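PDB 3TCS: racemase, putative from Roseobacter denitrificans, which binds magnesium and probably acts as a hydro-lyase or racemase of the enolase superfamily. Local coordinates for residues R153-R158 with R193-D198; W237-T242 with Q266-M271. All coordinates share one frame; numbering follows the deposited sequence.

In the fold
Both contacts join successive helices on the outside of the TIM barrel that characterises the enolase superfamily. Contact 1 pairs helix 147-161 with helix 184-196, across the connection that contains strand 165-169. Contact 2 repeats the scheme further along the chain, pairing the start of helix 239-248 with the end of helix 262-270, which precede and follow strand 252-255 in the chain. The two come in series and do not touch: their centres are about 33 Å apart and their nearest atoms about 21 Å. Asp205, Glu231 and Glu257 bind a magnesium ion beside D-alanine; Thr246, late in helix 239-248, binds a second. Both contacts lie in the outer helical layer, away from the D-alanine site.

Contact 1 (R153-R158 with R193-D198); sequences RLKRLR and RRELGD
Lys155 reaches from helix 147-161 across the C-terminal end of helix 184-196. Its backbone is met first: CD1 of Leu196 lies 3.7 Å from Lys155 CA, and the same methyl is 4.3 Å from Lys155 CB. With CG anti to the backbone N (chi1 -171°) and the rest of the chain extended, the lysine then runs past the carbonyl of Glu195. Its CG also lies over one face of the Arg158 guanidinium, 3.7 Å above the plane and towards its rim. Lys155 CD lies 3.5 Å from Glu195 O. Further out, CE comes within 3.4 Å of Glu195 O, so the lysine's positive end passes close to the last carbonyls of helix 184-196 and probably complements their partial negative charge. The tip, NZ, makes a long salt bridge to Glu195 OE1 at 3.9 Å. The other carboxylate oxygen, OE2, accepts Arg194 NE on its anti lone pair at 2.9 Å, so Glu195 links two cations. These are consecutive helices of the barrel's outer layer, and beneath them Leu154, Arg158 and Leu196 all pack on Phe166 of the intervening strand 165-169. Trimming the lysine to an alanine here would probably cost Glu195 OE1 its ion-pair partner across the helices and strip the alkyl cover from one face of the Arg158 guanidinium. Arg158 itself bends at chi3 (71°), bringing NH1 to Leu196 O at 2.9 Å in a weak hydrogen bond (141° at the hydrogen), with the oxygen near the guanidinium plane, just before Gly197 leaves the helix with positive phi.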
ATOM      1  N   ARG B 153     -24.670   0.237 -27.911  1.00 13.43           N
ATOM      2  CA  ARG B 153     -25.202  -0.316 -26.673  1.00 11.99           C
ATOM      3  C   ARG B 153     -25.591   0.771 -25.671  1.00 11.78           C
ATOM      4  O   ARG B 153     -26.556   0.616 -24.925  1.00  9.94           O
ATOM      5  CB  ARG B 153     -24.210  -1.303 -26.035  1.00 13.84           C
ATOM      6  CG  ARG B 153     -22.930  -0.698 -25.473  1.00 14.91           C
ATOM      7  CD  ARG B 153     -22.213  -1.726 -24.587  1.00 14.31           C
ATOM      8  NE  ARG B 153     -21.003  -1.189 -23.970  1.00 14.27           N
ATOM      9  CZ  ARG B 153     -20.277  -1.831 -23.056  1.00 14.08           C
ATOM     10  NH1 ARG B 153     -20.633  -3.041 -22.642  1.00 11.43           N
ATOM     11  NH2 ARG B 153     -19.189  -1.259 -22.556  1.00 12.17           N
ATOM     12  N   LEU B 154     -24.857   1.878 -25.656  1.00  9.75           N
ATOM     13  CA  LEU B 154     -25.178   2.955 -24.723  1.00 10.71           C
ATOM     14  C   LEU B 154     -26.433   3.709 -25.162  1.00 11.79           C
ATOM     15  O   LEU B 154     -27.222   4.166 -24.329  1.00 10.76           O
ATOM     16  CB  LEU B 154     -23.987   3.907 -24.593  1.00 10.42           C
ATOM     17  CG  LEU B 154     -22.761   3.267 -23.926  1.00  9.13           C
ATOM     18  CD1 LEU B 154     -21.662   4.313 -23.740  1.00 11.10           C
ATOM     19  CD2 LEU B 154     -23.167   2.686 -22.574  1.00 11.38           C
ATOM     20  N   LYS B 155     -26.618   3.841 -26.471  1.00 11.32           N
ATOM     21  CA  LYS B 155     -27.797   4.520 -26.998  1.00 13.67           C
ATOM     22  C   LYS B 155     -29.041   3.713 -26.627  1.00 12.74           C
ATOM     23  O   LYS B 155     -30.079   4.275 -26.291  1.00 12.45           O
ATOM     24  CB  LYS B 155     -27.693   4.659 -28.521  1.00 15.60           C
ATOM     25  CG  LYS B 155     -28.770   5.541 -29.139  1.00 19.83           C
ATOM     26  CD  LYS B 155     -28.563   5.694 -30.643  1.00 23.01           C
ATOM     27  CE  LYS B 155     -29.537   6.713 -31.217  1.00 25.75           C
ATOM     28  NZ  LYS B 155     -29.288   6.963 -32.660  1.00 28.62           N
ATOM     29  N   ARG B 156     -28.937   2.390 -26.682  1.00 13.26           N
ATOM     30  CA  ARG B 156     -30.077   1.556 -26.332  1.00 14.59           C
ATOM     31  C   ARG B 156     -30.401   1.689 -24.846  1.00 13.63           C
ATOM     32  O   ARG B 156     -31.567   1.694 -24.461  1.00 14.02           O
ATOM     33  CB  ARG B 156     -29.802   0.100 -26.719  1.00 18.08           C
ATOM     34  CG  ARG B 156     -29.728  -0.049 -28.231  1.00 24.15           C
ATOM     35  CD  ARG B 156     -29.513  -1.474 -28.710  1.00 30.35           C
ATOM     36  NE  ARG B 156     -29.503  -1.508 -30.172  1.00 34.67           N
ATOM     37  CZ  ARG B 156     -29.226  -2.583 -30.902  1.00 37.59           C
ATOM     38  NH1 ARG B 156     -28.929  -3.733 -30.308  1.00 39.07           N
ATOM     39  NH2 ARG B 156     -29.247  -2.506 -32.227  1.00 38.90           N
ATOM     40  N   LEU B 157     -29.370   1.821 -24.017  1.00 12.84           N
ATOM     41  CA  LEU B 157     -29.581   1.979 -22.581  1.00 13.48           C
ATOM     42  C   LEU B 157     -30.175   3.356 -22.297  1.00 12.57           C
ATOM     43  O   LEU B 157     -30.945   3.529 -21.357  1.00 13.27           O
ATOM     44  CB  LEU B 157     -28.261   1.809 -21.828  1.00 14.03           C
ATOM     45  CG  LEU B 157     -27.742   0.371 -21.795  1.00 14.65           C
ATOM     46  CD1 LEU B 157     -26.261   0.348 -21.429  1.00 16.52           C
ATOM     47  CD2 LEU B 157     -28.573  -0.432 -20.801  1.00 16.04           C
ATOM     48  N   ARG B 158     -29.811   4.338 -23.115  1.00 12.70           N
ATOM     49  CA  ARG B 158     -30.335   5.687 -22.955  1.00 12.01           C
ATOM     50  C   ARG B 158     -31.847   5.621 -23.138  1.00 14.70           C
ATOM     51  O   ARG B 158     -32.607   6.178 -22.344  1.00 13.02           O
ATOM     52  CB  ARG B 158     -29.737   6.615 -24.017  1.00 12.48           C
ATOM     53  CG  ARG B 158     -30.266   8.042 -23.983  1.00 13.90           C
ATOM     54  CD  ARG B 158     -29.948   8.781 -25.281  1.00 16.34           C
ATOM     55  NE  ARG B 158     -30.757   8.275 -26.388  1.00 16.89           N
ATOM     56  CZ  ARG B 158     -30.620   8.642 -27.659  1.00 19.35           C
ATOM     57  NH1 ARG B 158     -29.695   9.526 -28.010  1.00 17.70           N
ATOM     58  NH2 ARG B 158     -31.417   8.125 -28.580  1.00 20.06           N
ATOM     59  N   ARG B 193     -20.842  11.756 -29.045  1.00 10.24           N
ATOM     60  CA  ARG B 193     -21.674  12.949 -29.141  1.00 10.11           C
ATOM     61  C   ARG B 193     -22.691  12.822 -30.274  1.00  9.99           C
ATOM     62  O   ARG B 193     -23.860  13.188 -30.122  1.00  8.94           O
ATOM     63  CB  ARG B 193     -20.819  14.199 -29.358  1.00  9.14           C
ATOM     64  CG  ARG B 193     -21.660  15.459 -29.548  1.00 11.62           C
ATOM     65  CD  ARG B 193     -22.629  15.646 -28.381  1.00 11.30           C
ATOM     66  NE  ARG B 193     -21.921  16.065 -27.178  1.00 12.46           N
ATOM     67  CZ  ARG B 193     -22.418  16.025 -25.947  1.00 14.05           C
ATOM     68  NH1 ARG B 193     -23.647  15.570 -25.722  1.00 11.12           N
ATOM     69  NH2 ARG B 193     -21.675  16.451 -24.933  1.00 14.74           N
ATOM     70  N   ARG B 194     -22.246  12.299 -31.411  1.00  9.84           N
ATOM     71  CA  ARG B 194     -23.134  12.129 -32.554  1.00  8.57           C
ATOM     72  C   ARG B 194     -24.267  11.162 -32.253  1.00 10.04           C
ATOM     73  O   ARG B 194     -25.436  11.469 -32.474  1.00  7.93           O
ATOM     74  CB  ARG B 194     -22.362  11.598 -33.766  1.00  8.78           C
ATOM     75  CG  ARG B 194     -23.258  11.292 -34.956  1.00 11.99           C
ATOM     76  CD  ARG B 194     -22.500  10.672 -36.124  1.00 12.03           C
ATOM     77  NE  ARG B 194     -21.920   9.369 -35.807  1.00 13.17           N
ATOM     78  CZ  ARG B 194     -20.614   9.136 -35.710  1.00 14.00           C
ATOM     79  NH1 ARG B 194     -19.748  10.118 -35.899  1.00 16.13           N
ATOM     80  NH2 ARG B 194     -20.171   7.914 -35.438  1.00 15.63           N
ATOM     81  N   GLU B 195     -23.908   9.991 -31.739  1.00  9.44           N
ATOM     82  CA  GLU B 195     -24.885   8.950 -31.459  1.00 11.04           C
ATOM     83  C   GLU B 195     -25.775   9.141 -30.241  1.00 11.29           C
ATOM     84  O   GLU B 195     -26.952   8.788 -30.288  1.00 11.75           O
ATOM     85  CB  GLU B 195     -24.179   7.595 -31.368  1.00 11.05           C
ATOM     86  CG  GLU B 195     -23.487   7.158 -32.658  1.00 12.82           C
ATOM     87  CD  GLU B 195     -24.437   7.105 -33.842  1.00 18.91           C
ATOM     88  OE1 GLU B 195     -25.558   6.573 -33.687  1.00 17.42           O
ATOM     89  OE2 GLU B 195     -24.060   7.588 -34.930  1.00 19.23           O
ATOM     90  N   LEU B 196     -25.230   9.679 -29.153  1.00 11.53           N
ATOM     91  CA  LEU B 196     -26.023   9.879 -27.939  1.00 12.19           C
ATOM     92  C   LEU B 196     -26.787  11.204 -27.899  1.00 12.86           C
ATOM     93  O   LEU B 196     -27.685  11.388 -27.072  1.00 12.74           O
ATOM     94  CB  LEU B 196     -25.133   9.744 -26.698  1.00 13.00           C
ATOM     95  CG  LEU B 196     -24.786   8.318 -26.241  1.00 16.24           C
ATOM     96  CD1 LEU B 196     -26.066   7.588 -25.845  1.00 16.92           C
ATOM     97  CD2 LEU B 196     -24.073   7.563 -27.343  1.00 18.25           C
ATOM     98  N   GLY B 197     -26.427  12.130 -28.784  1.00 11.96           N
ATOM     99  CA  GLY B 197     -27.126  13.400 -28.837  1.00 11.49           C
ATOM    100  C   GLY B 197     -26.550  14.518 -27.994  1.00 11.48           C
ATOM    101  O   GLY B 197     -25.658  14.303 -27.177  1.00 10.25           O
ATOM    102  N   ASP B 198     -27.087  15.720 -28.188  1.00 11.99           N
ATOM    103  CA  ASP B 198     -26.627  16.901 -27.463  1.00 13.56           C
ATOM    104  C   ASP B 198     -27.206  17.064 -26.064  1.00 14.24           C
ATOM    105  O   ASP B 198     -26.714  17.875 -25.283  1.00 15.25           O
ATOM    106  CB  ASP B 198     -26.972  18.171 -28.237  1.00 14.56           C
ATOM    107  CG  ASP B 198     -26.518  18.124 -29.670  1.00 16.16           C
ATOM    108  OD1 ASP B 198     -25.370  17.711 -29.919  1.00 17.59           O
ATOM    109  OD2 ASP B 198     -27.316  18.515 -30.545  1.00 19.52           O
TER

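Contact 2 (W237-T242 with Q266-M271); sequences WELAQT and QRMIDM
Arg267 O takes the backbone N-H of Met271 at 3.0 Å at the C-terminal end of helix 262-270, Met271 being the residue just after it, and the side chains of both close on Leu239. No hydrogen bond crosses between the segments; Leu239 carries the apolar packing, and its two methyls lean mainly on different residues. CD1 rests against the extended arm of Arg267, 3.7 Å from CD and equally near NH1, where it meets the guanidinium obliquely. CD2 turns to Met268 and approaches CG at 4.0 Å, the two side chains crossing at about a right angle. Met271 comes in nearer the backbone: its CG sits between the backbone N and the carbonyl carbon (chi1 72°), which carries SD to within 3.8 Å of Leu239 CB and also beside CD1. Beyond it, CE ends 3.9 Å from Leu239 O and near the N of Ala240. Leu239 follows the N-cap Glu238, so the first turn of helix 239-248 packs on the C-terminal end of helix 262-270, its neighbour through strand 252-255. Arg267 also packs against Arg267 of the second subunit; Ile269, turned from Leu239, packs on helix 287-300.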
ATOM      1  N   TRP B 237      -0.383   8.385  -9.731  1.00 12.32           N
ATOM      2  CA  TRP B 237       0.638   8.615  -8.715  1.00 15.91           C
ATOM      3  C   TRP B 237       1.532   9.821  -9.005  1.00 17.55           C
ATOM      4  O   TRP B 237       2.441  10.117  -8.234  1.00 19.79           O
ATOM      5  CB  TRP B 237       1.498   7.358  -8.540  1.00 16.09           C
ATOM      6  CG  TRP B 237       2.166   6.872  -9.800  1.00 15.64           C
ATOM      7  CD1 TRP B 237       3.399   7.229 -10.267  1.00 16.08           C
ATOM      8  CD2 TRP B 237       1.626   5.949 -10.755  1.00 15.78           C
ATOM      9  NE1 TRP B 237       3.661   6.585 -11.451  1.00 17.72           N
ATOM     10  CE2 TRP B 237       2.590   5.792 -11.775  1.00 16.35           C
ATOM     11  CE3 TRP B 237       0.421   5.240 -10.848  1.00 17.08           C
ATOM     12  CZ2 TRP B 237       2.389   4.953 -12.878  1.00 17.70           C
ATOM     13  CZ3 TRP B 237       0.218   4.404 -11.946  1.00 18.39           C
ATOM     14  CH2 TRP B 237       1.201   4.270 -12.945  1.00 19.31           C
ATOM     15  N   GLU B 238       1.279  10.506 -10.119  1.00 16.40           N
ATOM     16  CA  GLU B 238       2.047  11.699 -10.490  1.00 17.05           C
ATOM     17  C   GLU B 238       1.120  12.906 -10.390  1.00 16.36           C
ATOM     18  O   GLU B 238       0.628  13.418 -11.399  1.00 16.36           O
ATOM     19  CB  GLU B 238       2.577  11.583 -11.923  1.00 18.37           C
ATOM     20  CG  GLU B 238       3.631  10.505 -12.131  1.00 20.53           C
ATOM     21  CD  GLU B 238       4.879  10.726 -11.292  1.00 24.27           C
ATOM     22  OE1 GLU B 238       5.226  11.896 -11.027  1.00 24.66           O
ATOM     23  OE2 GLU B 238       5.528   9.731 -10.908  1.00 27.23           O
ATOM     24  N   LEU B 239       0.890  13.359  -9.162  1.00 14.91           N
ATOM     25  CA  LEU B 239      -0.003  14.479  -8.908  1.00 15.37           C
ATOM     26  C   LEU B 239       0.305  15.732  -9.724  1.00 15.47           C
ATOM     27  O   LEU B 239      -0.611  16.390 -10.220  1.00 15.44           O
ATOM     28  CB  LEU B 239       0.004  14.816  -7.415  1.00 16.67           C
ATOM     29  CG  LEU B 239      -0.465  13.685  -6.493  1.00 18.76           C
ATOM     30  CD1 LEU B 239      -0.340  14.124  -5.041  1.00 20.80           C
ATOM     31  CD2 LEU B 239      -1.906  13.315  -6.820  1.00 20.88           C
ATOM     32  N   ALA B 240       1.588  16.059  -9.861  1.00 14.57           N
ATOM     33  CA  ALA B 240       1.996  17.244 -10.610  1.00 15.04           C
ATOM     34  C   ALA B 240       1.589  17.175 -12.085  1.00 14.93           C
ATOM     35  O   ALA B 240       1.216  18.187 -12.678  1.00 15.01           O
ATOM     36  CB  ALA B 240       3.505  17.445 -10.488  1.00 16.87           C
ATOM     37  N   GLN B 241       1.671  15.988 -12.677  1.00 13.67           N
ATOM     38  CA  GLN B 241       1.287  15.811 -14.074  1.00 14.63           C
ATOM     39  C   GLN B 241      -0.208  16.069 -14.235  1.00 12.59           C
ATOM     40  O   GLN B 241      -0.635  16.800 -15.129  1.00 12.05           O
ATOM     41  CB  GLN B 241       1.611  14.390 -14.543  1.00 16.35           C
ATOM     42  CG  GLN B 241       3.076  14.157 -14.877  1.00 19.95           C
ATOM     43  CD  GLN B 241       3.345  12.728 -15.303  1.00 22.68           C
ATOM     44  OE1 GLN B 241       2.526  12.103 -15.982  1.00 22.73           O
ATOM     45  NE2 GLN B 241       4.503  12.206 -14.916  1.00 24.80           N
ATOM     46  N   THR B 242      -0.999  15.462 -13.359  1.00 12.43           N
ATOM     47  CA  THR B 242      -2.444  15.636 -13.394  1.00 11.15           C
ATOM     48  C   THR B 242      -2.804  17.114 -13.222  1.00 12.24           C
ATOM     49  O   THR B 242      -3.669  17.644 -13.926  1.00 11.84           O
ATOM     50  CB  THR B 242      -3.116  14.818 -12.272  1.00 11.94           C
ATOM     51  OG1 THR B 242      -2.768  13.433 -12.419  1.00 12.23           O
ATOM     52  CG2 THR B 242      -4.632  14.976 -12.326  1.00 11.37           C
ATOM     53  N   GLN B 266      -4.871  14.531   1.187  1.00 10.21           N
ATOM     54  CA  GLN B 266      -4.728  15.903   1.664  1.00 11.45           C
ATOM     55  C   GLN B 266      -3.837  16.707   0.710  1.00 12.30           C
ATOM     56  O   GLN B 266      -4.127  17.865   0.396  1.00 10.41           O
ATOM     57  CB  GLN B 266      -4.122  15.924   3.071  1.00 13.40           C
ATOM     58  CG  GLN B 266      -4.143  17.296   3.731  1.00 16.67           C
ATOM     59  CD  GLN B 266      -5.523  17.681   4.231  1.00 18.98           C
ATOM     60  OE1 GLN B 266      -6.057  17.062   5.152  1.00 19.25           O
ATOM     61  NE2 GLN B 266      -6.107  18.703   3.621  1.00 18.09           N
ATOM     62  N   ARG B 267      -2.750  16.094   0.251  1.00 11.07           N
ATOM     63  CA  ARG B 267      -1.843  16.774  -0.667  1.00 13.62           C
ATOM     64  C   ARG B 267      -2.529  17.070  -2.001  1.00 11.94           C
ATOM     65  O   ARG B 267      -2.415  18.172  -2.536  1.00 11.13           O
ATOM     66  CB  ARG B 267      -0.600  15.923  -0.916  1.00 14.69           C
ATOM     67  CG  ARG B 267       0.450  16.616  -1.761  1.00 21.70           C
ATOM     68  CD  ARG B 267       1.512  15.641  -2.240  1.00 25.71           C
ATOM     69  NE  ARG B 267       2.496  16.302  -3.092  1.00 31.48           N
ATOM     70  CZ  ARG B 267       3.275  15.671  -3.964  1.00 33.77           C
ATOM     71  NH1 ARG B 267       3.189  14.353  -4.108  1.00 34.99           N
ATOM     72  NH2 ARG B 267       4.141  16.359  -4.696  1.00 36.01           N
ATOM     73  N   MET B 268      -3.238  16.077  -2.532  1.00  9.94           N
ATOM     74  CA  MET B 268      -3.944  16.220  -3.810  1.00  9.87           C
ATOM     75  C   MET B 268      -4.952  17.368  -3.772  1.00  9.91           C
ATOM     76  O   MET B 268      -5.034  18.180  -4.700  1.00 10.29           O
ATOM     77  CB  MET B 268      -4.690  14.923  -4.149  1.00  9.62           C
ATOM     78  CG  MET B 268      -5.346  14.920  -5.528  1.00 11.67           C
ATOM     79  SD  MET B 268      -6.668  13.687  -5.675  1.00 14.77           S
ATOM     80  CE  MET B 268      -5.795  12.185  -5.181  1.00 13.01           C
ATOM     81  N   ILE B 269      -5.723  17.426  -2.695  1.00  9.31           N
ATOM     82  CA  ILE B 269      -6.736  18.460  -2.540  1.00  8.45           C
ATOM     83  C   ILE B 269      -6.125  19.831  -2.258  1.00  9.34           C
ATOM     84  O   ILE B 269      -6.537  20.830  -2.852  1.00  9.42           O
ATOM     85  CB  ILE B 269      -7.743  18.051  -1.437  1.00  8.36           C
ATOM     86  CG1 ILE B 269      -8.537  16.829  -1.930  1.00  8.00           C
ATOM     87  CG2 ILE B 269      -8.682  19.210  -1.107  1.00  9.18           C
ATOM     88  CD1 ILE B 269      -9.494  16.227  -0.914  1.00  7.94           C
ATOM     89  N   ASP B 270      -5.129  19.877  -1.379  1.00 10.05           N
ATOM     90  CA  ASP B 270      -4.467  21.137  -1.054  1.00 10.50           C
ATOM     91  C   ASP B 270      -3.869  21.794  -2.302  1.00 11.91           C
ATOM     92  O   ASP B 270      -3.940  23.016  -2.461  1.00 10.25           O
ATOM     93  CB  ASP B 270      -3.335  20.918  -0.038  1.00 12.26           C
ATOM     94  CG  ASP B 270      -3.842  20.572   1.356  1.00 14.64           C
ATOM     95  OD1 ASP B 270      -5.069  20.592   1.586  1.00 15.53           O
ATOM     96  OD2 ASP B 270      -2.998  20.283   2.232  1.00 16.99           O
ATOM     97  N   MET B 271      -3.278  20.985  -3.180  1.00 10.97           N
ATOM     98  CA  MET B 271      -2.653  21.512  -4.390  1.00 12.85           C
ATOM     99  C   MET B 271      -3.637  21.681  -5.545  1.00 12.59           C
ATOM    100  O   MET B 271      -3.266  22.158  -6.621  1.00 12.05           O
ATOM    101  CB  MET B 271      -1.493  20.604  -4.824  1.00 14.31           C
ATOM    102  CG  MET B 271      -1.917  19.262  -5.412  1.00 16.30           C
ATOM    103  SD  MET B 271      -0.531  18.111  -5.634  1.00 17.88           S
ATOM    104  CE  MET B 271       0.171  18.695  -7.191  1.00 15.68           C
TER